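Local coordinates for GlcNAc Inducible Gene 2, GIG2 (PDB 6AKZ), which binds iron through two histidines and an aspartate and is probably an oxygenase of the DUF1479 family, at residues N395-D400 / Q411-G416. Sequence-based numbering, arbitrary orientation.
Sequences NISPAD and QKEFQG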
ATOM      1  N   ASN A 395      10.930   8.806 -21.202  1.00 21.21           N
ATOM      2  CA  ASN A 395      11.246   7.377 -21.294  1.00 22.61           C
ATOM      3  C   ASN A 395      12.350   6.903 -20.368  1.00 22.11           C
ATOM      4  O   ASN A 395      13.244   6.151 -20.761  1.00 21.19           O
ATOM      5  CB  ASN A 395      11.609   7.066 -22.726  1.00 27.04           C
ATOM      6  CG  ASN A 395      11.172   5.714 -23.167  1.00 29.22           C
ATOM      7  OD1 ASN A 395      10.532   4.929 -22.450  1.00 30.42           O
ATOM      8  ND2 ASN A 395      11.484   5.434 -24.398  1.00 40.43           N
ATOM      9  N   ILE A 396      12.259   7.308 -19.114  1.00 20.69           N
ATOM     10  CA  ILE A 396      13.210   6.979 -18.019  1.00 20.56           C
ATOM     11  C   ILE A 396      12.417   6.401 -16.804  1.00 21.75           C
ATOM     12  O   ILE A 396      11.194   6.388 -16.813  1.00 21.65           O
ATOM     13  CB  ILE A 396      14.041   8.182 -17.591  1.00 21.30           C
ATOM     14  CG1 ILE A 396      13.146   9.339 -17.151  1.00 21.31           C
ATOM     15  CG2 ILE A 396      14.971   8.622 -18.761  1.00 25.74           C
ATOM     16  CD1 ILE A 396      13.922  10.502 -16.544  1.00 20.36           C
ATOM     17  N   SER A 397      13.137   6.060 -15.763  1.00 20.73           N
ATOM     18  CA  SER A 397      12.579   5.431 -14.565  1.00 21.40           C
ATOM     19  C   SER A 397      11.882   6.519 -13.793  1.00 19.12           C
ATOM     20  O   SER A 397      12.314   7.648 -13.858  1.00 18.08           O
ATOM     21  CB  SER A 397      13.707   4.853 -13.690  1.00 23.87           C
ATOM     22  OG  SER A 397      14.115   3.627 -14.227  1.00 24.42           O
ATOM     23  N   PRO A 398      10.811   6.168 -13.011  1.00 18.62           N
ATOM     24  CA  PRO A 398      10.279   7.141 -12.074  1.00 17.01           C
ATOM     25  C   PRO A 398      11.296   7.349 -10.984  1.00 20.17           C
ATOM     26  O   PRO A 398      12.250   6.551 -10.805  1.00 19.37           O
ATOM     27  CB  PRO A 398       9.001   6.476 -11.534  1.00 18.21           C
ATOM     28  CG  PRO A 398       9.070   5.046 -11.879  1.00 19.04           C
ATOM     29  CD  PRO A 398       9.977   4.932 -13.089  1.00 20.26           C
ATOM     30  N   ALA A 399      11.122   8.433 -10.274  1.00 20.82           N
ATOM     31  CA  ALA A 399      12.110   8.943  -9.347  1.00 23.07           C
ATOM     32  C   ALA A 399      12.611   7.999  -8.319  1.00 24.70           C
ATOM     33  O   ALA A 399      13.764   8.103  -7.906  1.00 25.98           O
ATOM     34  CB  ALA A 399      11.526  10.156  -8.618  1.00 26.15           C
ATOM     35  N   ASP A 400      11.734   7.147  -7.782  1.00 23.99           N
ATOM     36  CA  ASP A 400      12.170   6.224  -6.729  1.00 25.57           C
ATOM     37  C   ASP A 400      13.187   5.221  -7.254  1.00 24.87           C
ATOM     38  O   ASP A 400      13.965   4.700  -6.458  1.00 28.98           O
ATOM     39  CB  ASP A 400      11.009   5.428  -6.097  1.00 23.77           C
ATOM     40  CG  ASP A 400       9.995   6.322  -5.369  1.00 24.33           C
ATOM     41  OD1 ASP A 400      10.360   7.445  -5.007  1.00 29.01           O
ATOM     42  OD2 ASP A 400       8.846   5.907  -5.069  1.00 23.85           O
ATOM     43  N   GLN A 411      21.912   7.393 -18.624  1.00 36.94           N
ATOM     44  CA  GLN A 411      21.969   7.684 -20.069  1.00 37.82           C
ATOM     45  C   GLN A 411      21.623   6.474 -20.921  1.00 35.86           C
ATOM     46  O   GLN A 411      21.168   6.627 -22.063  1.00 47.57           O
ATOM     47  CB  GLN A 411      23.346   8.258 -20.477  1.00 40.84           C
ATOM     48  N   LYS A 412      21.853   5.267 -20.418  1.00 35.77           N
ATOM     49  CA  LYS A 412      21.477   4.074 -21.158  1.00 34.50           C
ATOM     50  C   LYS A 412      19.975   3.667 -21.097  1.00 35.12           C
ATOM     51  O   LYS A 412      19.474   3.069 -22.036  1.00 34.29           O
ATOM     52  CB  LYS A 412      22.364   2.885 -20.755  1.00 34.79           C
ATOM     53  N   GLU A 413      19.240   3.970 -20.034  1.00 36.45           N
ATOM     54  CA  GLU A 413      17.954   3.237 -19.873  1.00 30.75           C
ATOM     55  C   GLU A 413      16.914   3.682 -20.892  1.00 29.10           C
ATOM     56  O   GLU A 413      16.984   4.774 -21.431  1.00 29.53           O
ATOM     57  CB  GLU A 413      17.466   3.281 -18.435  1.00 34.07           C
ATOM     58  CG  GLU A 413      17.267   4.677 -17.855  1.00 31.63           C
ATOM     59  CD  GLU A 413      16.192   4.762 -16.771  1.00 31.35           C
ATOM     60  OE1 GLU A 413      15.621   3.719 -16.374  1.00 32.35           O
ATOM     61  OE2 GLU A 413      15.939   5.903 -16.279  1.00 25.37           O
ATOM     62  N   PHE A 414      16.014   2.765 -21.227  1.00 26.50           N
ATOM     63  CA  PHE A 414      14.950   2.964 -22.154  1.00 26.01           C
ATOM     64  C   PHE A 414      13.697   2.236 -21.588  1.00 24.94           C
ATOM     65  O   PHE A 414      13.773   1.062 -21.319  1.00 22.94           O
ATOM     66  CB  PHE A 414      15.323   2.334 -23.481  1.00 27.45           C
ATOM     67  CG  PHE A 414      14.246   2.381 -24.474  1.00 29.95           C
ATOM     68  CD1 PHE A 414      13.990   3.542 -25.180  1.00 34.08           C
ATOM     69  CD2 PHE A 414      13.446   1.277 -24.705  1.00 31.76           C
ATOM     70  CE1 PHE A 414      12.955   3.578 -26.099  1.00 37.18           C
ATOM     71  CE2 PHE A 414      12.388   1.323 -25.616  1.00 33.80           C
ATOM     72  CZ  PHE A 414      12.139   2.474 -26.295  1.00 34.54           C
ATOM     73  N   GLN A 415      12.548   2.872 -21.476  1.00 22.83           N
ATOM     74  CA  GLN A 415      11.422   2.260 -20.743  1.00 20.11           C
ATOM     75  C   GLN A 415      10.236   1.828 -21.534  1.00 21.97           C
ATOM     76  O   GLN A 415       9.191   1.464 -20.912  1.00 22.84           O
ATOM     77  CB  GLN A 415      11.024   3.211 -19.603  1.00 18.82           C
ATOM     78  CG  GLN A 415      12.082   3.288 -18.481  1.00 19.41           C
ATOM     79  CD  GLN A 415      12.150   2.021 -17.663  1.00 24.26           C
ATOM     80  OE1 GLN A 415      11.230   1.221 -17.701  1.00 21.66           O
ATOM     81  NE2 GLN A 415      13.217   1.863 -16.890  1.00 25.92           N
ATOM     82  N   GLY A 416      10.280   1.919 -22.869  1.00 20.11           N
ATOM     83  CA  GLY A 416       9.198   1.468 -23.694  1.00 21.09           C
ATOM     84  C   GLY A 416       7.997   2.362 -23.811  1.00 22.04           C
ATOM     85  O   GLY A 416       6.951   1.931 -24.285  1.00 24.32           O
TER
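Glu413 sets CG between its backbone N and carbonyl carbon (chi1 57°) and runs extended from there, which carries its carboxylate across to Ser397. The two carboxylate oxygens share the serine between them. OG donates to the syn lone pair of Glu413 OE1 at 2.6 Å, while the backbone N of Ser397 gives a 2.9 Å bond to Glu413 OE2 from above the carboxylate plane. Gln415, bent at chi2, turns its amide back so that NE2 meets Glu413 OE1 at 3.1 Å, nearly straight (163°) and also from above that plane. Gln415 CG lies 3.6 Å from Ile396 C.

At the other end, Asn395, the positive-phi residue of the Schellman motif that closes helix 382-394, reaches toward the turn at Gln415. Its OD1 accepts a weak bond from Gln415 N at 3.0 Å; its stronger partner is the backbone N of Ala417, just beyond the segment. Asn395 ND2 lies obliquely by the Phe414 ring, the amide and ring planes standing 65° apart, at a spacing too short for a relaxed contact, so its exact placement is doubtful.

The contact thus pins the loop between helices 382-394 and 399-402 to the chain leaving helix 407-412, well away from the iron. Beyond the two segments, Arg402 forms a salt bridge with Glu413 OE2 and Gln415 OE1 accepts from Phe131 N. Three donors and an arginine round one carboxylate fix its rotation and would be expected to stabilise its ionised form.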